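Local coordinates for type III restriction-modification enzyme EcoP15I Mod subunit (Escherichia coli, PDB 4ZCF), which recognises the asymmetric DNA site 5'-CAGCAG-3' and methylates its second adenine at N6 using S-adenosylmethionine, and also serves DNA restriction together with the Res subunit, at residues 84-90 and 504-510; 558-562 and 572-576. All blocks are in the same frame, centred on the assembly; numbering follows the deposited sequence.

Interaction 1: 84-90 and 504-510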
ATOM      1  N   HIS A  84     -26.178 -27.665   4.496  1.00 46.03           N
ATOM      2  CA  HIS A  84     -25.281 -27.355   3.386  1.00 44.87           C
ATOM      3  C   HIS A  84     -23.878 -28.015   3.519  1.00 49.12           C
ATOM      4  O   HIS A  84     -23.430 -28.676   2.586  1.00 48.50           O
ATOM      5  CB  HIS A  84     -25.171 -25.820   3.159  1.00 44.78           C
ATOM      6  CG  HIS A  84     -24.427 -25.443   1.899  1.00 47.34           C
ATOM      7  ND1 HIS A  84     -25.097 -25.135   0.724  1.00 48.45           N
ATOM      8  CD2 HIS A  84     -23.097 -25.401   1.658  1.00 47.50           C
ATOM      9  CE1 HIS A  84     -24.160 -24.900  -0.170  1.00 46.44           C
ATOM     10  NE2 HIS A  84     -22.947 -25.055   0.342  1.00 46.73           N
ATOM     11  N   ASN A  85     -23.198 -27.832   4.651  1.00 46.46           N
ATOM     12  CA  ASN A  85     -21.831 -28.347   4.825  1.00 46.71           C
ATOM     13  C   ASN A  85     -21.669 -29.856   4.829  1.00 51.62           C
ATOM     14  O   ASN A  85     -20.595 -30.345   4.472  1.00 52.00           O
ATOM     15  CB  ASN A  85     -21.136 -27.701   6.025  1.00 43.70           C
ATOM     16  CG  ASN A  85     -21.165 -26.200   6.015  1.00 59.58           C
ATOM     17  OD1 ASN A  85     -21.448 -25.565   5.004  1.00 51.37           O
ATOM     18  ND2 ASN A  85     -20.912 -25.596   7.156  1.00 54.14           N
ATOM     19  N   GLN A  86     -22.719 -30.589   5.225  1.00 49.09           N
ATOM     20  CA  GLN A  86     -22.723 -32.057   5.298  1.00 49.38           C
ATOM     21  C   GLN A  86     -22.958 -32.724   3.934  1.00 53.47           C
ATOM     22  O   GLN A  86     -22.742 -33.936   3.806  1.00 54.33           O
ATOM     23  CB  GLN A  86     -23.727 -32.571   6.360  1.00 50.77           C
ATOM     24  CG  GLN A  86     -23.187 -32.499   7.793  1.00 71.73           C
ATOM     25  CD  GLN A  86     -23.946 -33.386   8.764  1.00 99.55           C
ATOM     26  OE1 GLN A  86     -23.967 -34.622   8.646  1.00 91.56           O
ATOM     27  NE2 GLN A  86     -24.543 -32.774   9.784  1.00 97.29           N
ATOM     28  N   GLN A  87     -23.391 -31.942   2.916  1.00 48.25           N
ATOM     29  CA  GLN A  87     -23.597 -32.476   1.571  1.00 47.56           C
ATOM     30  C   GLN A  87     -22.251 -32.877   0.988  1.00 51.41           C
ATOM     31  O   GLN A  87     -21.247 -32.225   1.265  1.00 49.33           O
ATOM     32  CB  GLN A  87     -24.391 -31.516   0.674  1.00 48.45           C
ATOM     33  CG  GLN A  87     -25.862 -31.472   1.073  1.00 59.57           C
ATOM     34  CD  GLN A  87     -26.694 -30.602   0.179  1.00 89.00           C
ATOM     35  OE1 GLN A  87     -26.964 -30.944  -0.978  1.00 92.39           O
ATOM     36  NE2 GLN A  87     -27.180 -29.488   0.714  1.00 78.73           N
ATOM     37  N   GLU A  88     -22.215 -34.034   0.302  1.00 49.60           N
ATOM     38  CA  GLU A  88     -21.005 -34.620  -0.280  1.00 49.00           C
ATOM     39  C   GLU A  88     -20.100 -33.585  -0.996  1.00 53.80           C
ATOM     40  O   GLU A  88     -18.904 -33.543  -0.717  1.00 54.32           O
ATOM     41  CB  GLU A  88     -21.360 -35.816  -1.184  1.00 49.70           C
ATOM     42  CG  GLU A  88     -20.266 -36.874  -1.259  1.00 58.82           C
ATOM     43  CD  GLU A  88     -20.153 -37.873  -0.113  1.00 80.39           C
ATOM     44  OE1 GLU A  88     -20.713 -37.625   0.984  1.00 65.15           O
ATOM     45  OE2 GLU A  88     -19.498 -38.920  -0.323  1.00 67.17           O
ATOM     46  N   GLU A  89     -20.682 -32.731  -1.862  1.00 49.88           N
ATOM     47  CA  GLU A  89     -19.982 -31.667  -2.603  1.00 49.85           C
ATOM     48  C   GLU A  89     -19.244 -30.655  -1.684  1.00 55.24           C
ATOM     49  O   GLU A  89     -18.053 -30.400  -1.862  1.00 56.56           O
ATOM     50  CB  GLU A  89     -20.936 -30.945  -3.597  1.00 50.71           C
ATOM     51  CG  GLU A  89     -22.282 -30.492  -3.033  1.00 53.39           C
ATOM     52  CD  GLU A  89     -23.447 -31.453  -3.205  1.00 74.17           C
ATOM     53  OE1 GLU A  89     -23.217 -32.683  -3.265  1.00 73.45           O
ATOM     54  OE2 GLU A  89     -24.599 -30.967  -3.276  1.00 64.47           O
ATOM     55  N   ASN A  90     -19.935 -30.172  -0.660  1.00 51.11           N
ATOM     56  CA  ASN A  90     -19.451 -29.198   0.308  1.00 51.01           C
ATOM     57  C   ASN A  90     -18.578 -29.740   1.432  1.00 58.93           C
ATOM     58  O   ASN A  90     -17.852 -28.963   2.048  1.00 59.56           O
ATOM     59  CB  ASN A  90     -20.643 -28.472   0.887  1.00 46.60           C
ATOM     60  CG  ASN A  90     -21.608 -28.057  -0.177  1.00 54.91           C
ATOM     61  OD1 ASN A  90     -21.258 -27.358  -1.130  1.00 48.63           O
ATOM     62  ND2 ASN A  90     -22.821 -28.533  -0.082  1.00 49.28           N
ATOM     63  N   ASP A 504     -18.511 -29.968  -9.378  1.00 54.94           N
ATOM     64  CA  ASP A 504     -18.949 -30.117  -7.977  1.00 54.98           C
ATOM     65  C   ASP A 504     -17.856 -29.778  -6.956  1.00 57.90           C
ATOM     66  O   ASP A 504     -17.669 -30.514  -5.979  1.00 58.48           O
ATOM     67  CB  ASP A 504     -19.552 -31.520  -7.710  1.00 57.50           C
ATOM     68  CG  ASP A 504     -20.789 -31.839  -8.527  1.00 75.93           C
ATOM     69  OD1 ASP A 504     -21.878 -31.316  -8.186  1.00 78.38           O
ATOM     70  OD2 ASP A 504     -20.675 -32.636  -9.495  1.00 84.41           O
ATOM     71  N   GLN A 505     -17.141 -28.657  -7.168  1.00 52.13           N
ATOM     72  CA  GLN A 505     -16.078 -28.230  -6.249  1.00 50.75           C
ATOM     73  C   GLN A 505     -16.538 -27.966  -4.826  1.00 52.16           C
ATOM     74  O   GLN A 505     -15.754 -28.156  -3.897  1.00 53.76           O
ATOM     75  CB  GLN A 505     -15.321 -27.020  -6.784  1.00 51.85           C
ATOM     76  CG  GLN A 505     -14.274 -27.406  -7.804  1.00 58.35           C
ATOM     77  CD  GLN A 505     -13.428 -26.249  -8.243  1.00 57.29           C
ATOM     78  OE1 GLN A 505     -13.337 -25.959  -9.440  1.00 56.26           O
ATOM     79  NE2 GLN A 505     -12.728 -25.622  -7.294  1.00 31.58           N
ATOM     80  N   GLY A 506     -17.779 -27.498  -4.678  1.00 44.80           N
ATOM     81  CA  GLY A 506     -18.399 -27.178  -3.396  1.00 42.30           C
ATOM     82  C   GLY A 506     -17.772 -26.042  -2.608  1.00 42.83           C
ATOM     83  O   GLY A 506     -16.659 -25.589  -2.897  1.00 41.18           O
ATOM     84  N   PHE A 507     -18.484 -25.618  -1.553  1.00 38.49           N
ATOM     85  CA  PHE A 507     -18.104 -24.563  -0.623  1.00 37.55           C
ATOM     86  C   PHE A 507     -18.887 -24.752   0.681  1.00 43.78           C
ATOM     87  O   PHE A 507     -20.012 -25.260   0.652  1.00 43.25           O
ATOM     88  CB  PHE A 507     -18.399 -23.156  -1.229  1.00 38.33           C
ATOM     89  CG  PHE A 507     -19.858 -22.871  -1.521  1.00 38.80           C
ATOM     90  CD1 PHE A 507     -20.483 -23.423  -2.629  1.00 39.35           C
ATOM     91  CD2 PHE A 507     -20.608 -22.055  -0.676  1.00 40.55           C
ATOM     92  CE1 PHE A 507     -21.831 -23.191  -2.871  1.00 40.21           C
ATOM     93  CE2 PHE A 507     -21.956 -21.808  -0.931  1.00 41.57           C
ATOM     94  CZ  PHE A 507     -22.558 -22.375  -2.028  1.00 39.11           C
ATOM     95  N   LYS A 508     -18.309 -24.293   1.816  1.00 40.03           N
ATOM     96  CA  LYS A 508     -18.961 -24.343   3.117  1.00 38.70           C
ATOM     97  C   LYS A 508     -19.620 -23.007   3.432  1.00 42.73           C
ATOM     98  O   LYS A 508     -19.115 -21.956   3.034  1.00 41.63           O
ATOM     99  CB  LYS A 508     -17.976 -24.768   4.211  1.00 40.33           C
ATOM    100  CG  LYS A 508     -17.816 -26.289   4.312  1.00 45.57           C
ATOM    101  CD  LYS A 508     -16.584 -26.752   5.086  1.00 51.19           C
ATOM    102  CE  LYS A 508     -16.512 -26.355   6.547  1.00 63.38           C
ATOM    103  NZ  LYS A 508     -15.221 -26.782   7.166  1.00 69.07           N
ATOM    104  N   VAL A 509     -20.794 -23.058   4.091  1.00 40.25           N
ATOM    105  CA  VAL A 509     -21.569 -21.880   4.511  1.00 39.14           C
ATOM    106  C   VAL A 509     -21.400 -21.697   6.034  1.00 42.45           C
ATOM    107  O   VAL A 509     -21.357 -22.674   6.779  1.00 42.26           O
ATOM    108  CB  VAL A 509     -23.067 -21.902   4.055  1.00 41.35           C
ATOM    109  CG1 VAL A 509     -23.841 -20.682   4.554  1.00 40.07           C
ATOM    110  CG2 VAL A 509     -23.176 -21.991   2.541  1.00 41.37           C
ATOM    111  N   TYR A 510     -21.237 -20.438   6.451  1.00 37.82           N
ATOM    112  CA  TYR A 510     -21.105 -19.959   7.816  1.00 36.49           C
ATOM    113  C   TYR A 510     -21.941 -18.717   7.918  1.00 40.78           C
ATOM    114  O   TYR A 510     -22.165 -18.056   6.903  1.00 41.63           O
ATOM    115  CB  TYR A 510     -19.644 -19.647   8.151  1.00 36.78           C
ATOM    116  CG  TYR A 510     -18.861 -20.889   8.475  1.00 36.87           C
ATOM    117  CD1 TYR A 510     -18.831 -21.397   9.764  1.00 38.67           C
ATOM    118  CD2 TYR A 510     -18.221 -21.612   7.475  1.00 37.72           C
ATOM    119  CE1 TYR A 510     -18.135 -22.567  10.064  1.00 39.89           C
ATOM    120  CE2 TYR A 510     -17.540 -22.797   7.759  1.00 38.20           C
ATOM    121  CZ  TYR A 510     -17.523 -23.284   9.048  1.00 43.00           C
ATOM    122  OH  TYR A 510     -16.818 -24.426   9.333  1.00 42.64           O
TER
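The imidazole of H84 has V509 CG2 over one face, 3.7 Å from the ring centroid and 17° off its normal, and N90 ND2 over the other, nearer the rim. At its edge, in the ring plane, F507 O receives a weak hydrogen bond from NE2. The same NE2 lies over one face of the F507 ring, the two planes meeting obliquely at 51°. With CG anti to the backbone N (chi1 -171°), the H84 ring is laid against both F507 and V509. These contacts join helix 82-86 to strand 508-514, which belongs to the mixed sheet of the Rossmann-like methyltransferase domain. N85 grips that strand with both ends of its amide: OD1 accepts from V509 N at 2.7 Å, and ND2 donates to V509 O at 3.0 Å, almost within the amide plane. ND2 also bonds E80. With N85 cut back to an alanine, the N-H and C=O of V509 would probably lose these two mates, and E80 the amide donor. Further along, F507 N gives N90 OD1 a straight but weak hydrogen bond, 3.3 Å long, while N90 ND2 donates to H84 O. K508 CG packs against N90 O at 3.5 Å, its ammonium bonding L557 O.

Interaction 2: 558-562 and 572-576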
ATOM      1  N   THR A 558     -11.436 -24.136   7.550  1.00 51.73           N
ATOM      2  CA  THR A 558     -11.217 -25.322   6.711  1.00 53.10           C
ATOM      3  C   THR A 558     -10.626 -26.499   7.499  1.00 60.44           C
ATOM      4  O   THR A 558     -10.777 -27.644   7.066  1.00 61.09           O
ATOM      5  CB  THR A 558     -10.428 -24.969   5.431  1.00 53.16           C
ATOM      6  OG1 THR A 558      -9.164 -24.373   5.776  1.00 50.60           O
ATOM      7  CG2 THR A 558     -11.221 -24.076   4.491  1.00 42.84           C
ATOM      8  N   THR A 559      -9.960 -26.212   8.649  1.00 58.19           N
ATOM      9  CA  THR A 559      -9.379 -27.196   9.572  1.00 58.52           C
ATOM     10  C   THR A 559     -10.534 -28.087  10.099  1.00 64.51           C
ATOM     11  O   THR A 559     -11.603 -27.563  10.447  1.00 64.06           O
ATOM     12  CB  THR A 559      -8.613 -26.477  10.711  1.00 68.59           C
ATOM     13  OG1 THR A 559      -7.670 -25.549  10.163  1.00 70.65           O
ATOM     14  CG2 THR A 559      -7.883 -27.434  11.640  1.00 67.67           C
ATOM     15  N   PRO A 560     -10.388 -29.429  10.123  1.00 62.85           N
ATOM     16  CA  PRO A 560     -11.504 -30.252  10.590  1.00 62.70           C
ATOM     17  C   PRO A 560     -11.570 -30.394  12.112  1.00 65.56           C
ATOM     18  O   PRO A 560     -10.555 -30.337  12.813  1.00 64.60           O
ATOM     19  CB  PRO A 560     -11.282 -31.595   9.872  1.00 64.68           C
ATOM     20  CG  PRO A 560      -9.926 -31.488   9.173  1.00 69.14           C
ATOM     21  CD  PRO A 560      -9.247 -30.279   9.722  1.00 64.75           C
ATOM     22  N   ILE A 561     -12.801 -30.541  12.617  1.00 61.55           N
ATOM     23  CA  ILE A 561     -13.087 -30.758  14.031  1.00 60.62           C
ATOM     24  C   ILE A 561     -13.479 -32.248  14.163  1.00 65.81           C
ATOM     25  O   ILE A 561     -14.567 -32.641  13.729  1.00 65.31           O
ATOM     26  CB  ILE A 561     -14.191 -29.795  14.567  1.00 62.19           C
ATOM     27  CG1 ILE A 561     -13.861 -28.307  14.259  1.00 60.51           C
ATOM     28  CG2 ILE A 561     -14.430 -30.041  16.060  1.00 62.76           C
ATOM     29  CD1 ILE A 561     -15.027 -27.333  14.356  1.00 54.81           C
ATOM     30  N   GLU A 562     -12.566 -33.076  14.700  1.00 62.93           N
ATOM     31  CA  GLU A 562     -12.837 -34.499  14.876  1.00 62.80           C
ATOM     32  C   GLU A 562     -13.491 -34.833  16.208  1.00 66.60           C
ATOM     33  O   GLU A 562     -13.145 -34.252  17.236  1.00 65.76           O
ATOM     34  CB  GLU A 562     -11.607 -35.376  14.600  1.00 64.19           C
ATOM     35  CG  GLU A 562     -10.313 -34.926  15.243  1.00 76.54           C
ATOM     36  CD  GLU A 562      -9.132 -35.790  14.838  1.00103.63           C
ATOM     37  OE1 GLU A 562      -8.481 -35.469  13.816  1.00104.46           O
ATOM     38  OE2 GLU A 562      -8.875 -36.806  15.526  1.00 91.74           O
ATOM     39  N   HIS A 572     -13.959 -32.964  21.320  1.00 52.47           N
ATOM     40  CA  HIS A 572     -13.616 -32.525  19.966  1.00 51.99           C
ATOM     41  C   HIS A 572     -12.176 -32.070  19.921  1.00 54.27           C
ATOM     42  O   HIS A 572     -11.732 -31.374  20.823  1.00 53.42           O
ATOM     43  CB  HIS A 572     -14.551 -31.400  19.484  1.00 52.81           C
ATOM     44  CG  HIS A 572     -15.981 -31.587  19.892  1.00 56.47           C
ATOM     45  ND1 HIS A 572     -16.862 -32.318  19.118  1.00 58.12           N
ATOM     46  CD2 HIS A 572     -16.623 -31.170  21.011  1.00 57.87           C
ATOM     47  CE1 HIS A 572     -18.008 -32.309  19.777  1.00 57.04           C
ATOM     48  NE2 HIS A 572     -17.914 -31.633  20.919  1.00 57.31           N
ATOM     49  N   LEU A 573     -11.446 -32.482  18.881  1.00 51.37           N
ATOM     50  CA  LEU A 573     -10.047 -32.122  18.662  1.00 50.84           C
ATOM     51  C   LEU A 573      -9.959 -31.270  17.399  1.00 56.15           C
ATOM     52  O   LEU A 573     -10.571 -31.620  16.381  1.00 56.21           O
ATOM     53  CB  LEU A 573      -9.171 -33.393  18.537  1.00 50.28           C
ATOM     54  CG  LEU A 573      -7.631 -33.208  18.528  1.00 53.94           C
ATOM     55  CD1 LEU A 573      -7.105 -32.703  19.874  1.00 53.99           C
ATOM     56  CD2 LEU A 573      -6.913 -34.493  18.132  1.00 54.11           C
ATOM     57  N   CYS A 574      -9.226 -30.137  17.483  1.00 53.24           N
ATOM     58  CA  CYS A 574      -9.015 -29.202  16.372  1.00 54.05           C
ATOM     59  C   CYS A 574      -7.736 -28.414  16.520  1.00 58.89           C
ATOM     60  O   CYS A 574      -7.677 -27.514  17.359  1.00 59.21           O
ATOM     61  CB  CYS A 574     -10.205 -28.268  16.173  1.00 54.85           C
ATOM     62  SG  CYS A 574      -9.976 -27.059  14.837  1.00 58.97           S
ATOM     63  N   ASP A 575      -6.748 -28.695  15.648  1.00 54.95           N
ATOM     64  CA  ASP A 575      -5.451 -28.021  15.603  1.00 54.47           C
ATOM     65  C   ASP A 575      -4.760 -28.019  16.977  1.00 56.01           C
ATOM     66  O   ASP A 575      -4.535 -26.954  17.562  1.00 56.38           O
ATOM     67  CB  ASP A 575      -5.578 -26.601  14.981  1.00 56.62           C
ATOM     68  CG  ASP A 575      -4.297 -25.960  14.449  1.00 71.29           C
ATOM     69  OD1 ASP A 575      -3.325 -26.704  14.164  1.00 72.09           O
ATOM     70  OD2 ASP A 575      -4.288 -24.718  14.258  1.00 79.48           O
ATOM     71  N   GLY A 576      -4.474 -29.222  17.489  1.00 49.66           N
ATOM     72  CA  GLY A 576      -3.800 -29.430  18.768  1.00 48.69           C
ATOM     73  C   GLY A 576      -4.588 -29.118  20.029  1.00 52.43           C
ATOM     74  O   GLY A 576      -4.134 -29.464  21.121  1.00 52.96           O
TER
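E562 and L573 face each other as an antiparallel hydrogen-bonded pair, their CA atoms 5.3 Å apart. E562 N donates to L573 O, and L573 N returns a bond to E562 O with an N-H...O angle of 165°. Two CA-H...O contacts supplement this ring of bonds, the shorter being H572 CA to E562 O at 3.3 Å. The side chains of E562 and L573 lie alongside each other on one face of the sheet, with E562 CG 3.8 Å from L573 CB. E562 places CG between its backbone N and carbonyl carbon (chi1 47°), a turn that also sets CG 3.5 Å from L573 O.

Before the bridge, the contact is made mainly by side chains. I561 sends CG2 to H572 CB at 3.7 Å and CG1 against C574 SG, which also meets the methyl CG2 of T559 at 3.8 Å. The T559 methyl also approaches D575 CB.

Helix 539-552 backs this row: L546 touches I561 and H572, C550 touches I561 and C574, and Y542 OH bonds H572 NE2. D575 forms a salt bridge with R577. The E562–L573 pair lies at the open end of the hairpin of strands 562-566 and 569-574, in the sheet of the C-terminal domain, where 562-566 is an outermost strand within this chain.

The chemistry is divided accordingly: paired backbone bonds set the register at E562 and L573, whereas the approach from T559 to I561 rests mainly on methyl, methylene and sulfur packing, without a hydrogen bond between their side chains and residues 572-576.

How the interactions relate
Interaction 1 and interaction 2 have centres about 17 Å apart and follow one another along the sequence: both segments of the first contact precede both of the second. They belong to different sheets. The first joins distant parts of the chain at strand 508-514, in the ten-strand mixed sheet; the second is a local hairpin pairing in the five-strand sheet of the C-terminal domain. K508 NZ, hydrogen-bonded to L557 O, also packs 4.3 Å from T558 CA, so the methyltransferase sheet and the approach to the C-terminal hairpin abut directly. Both are over 30 Å from the bound DNA at their nearest atoms, so neither touches the DNA.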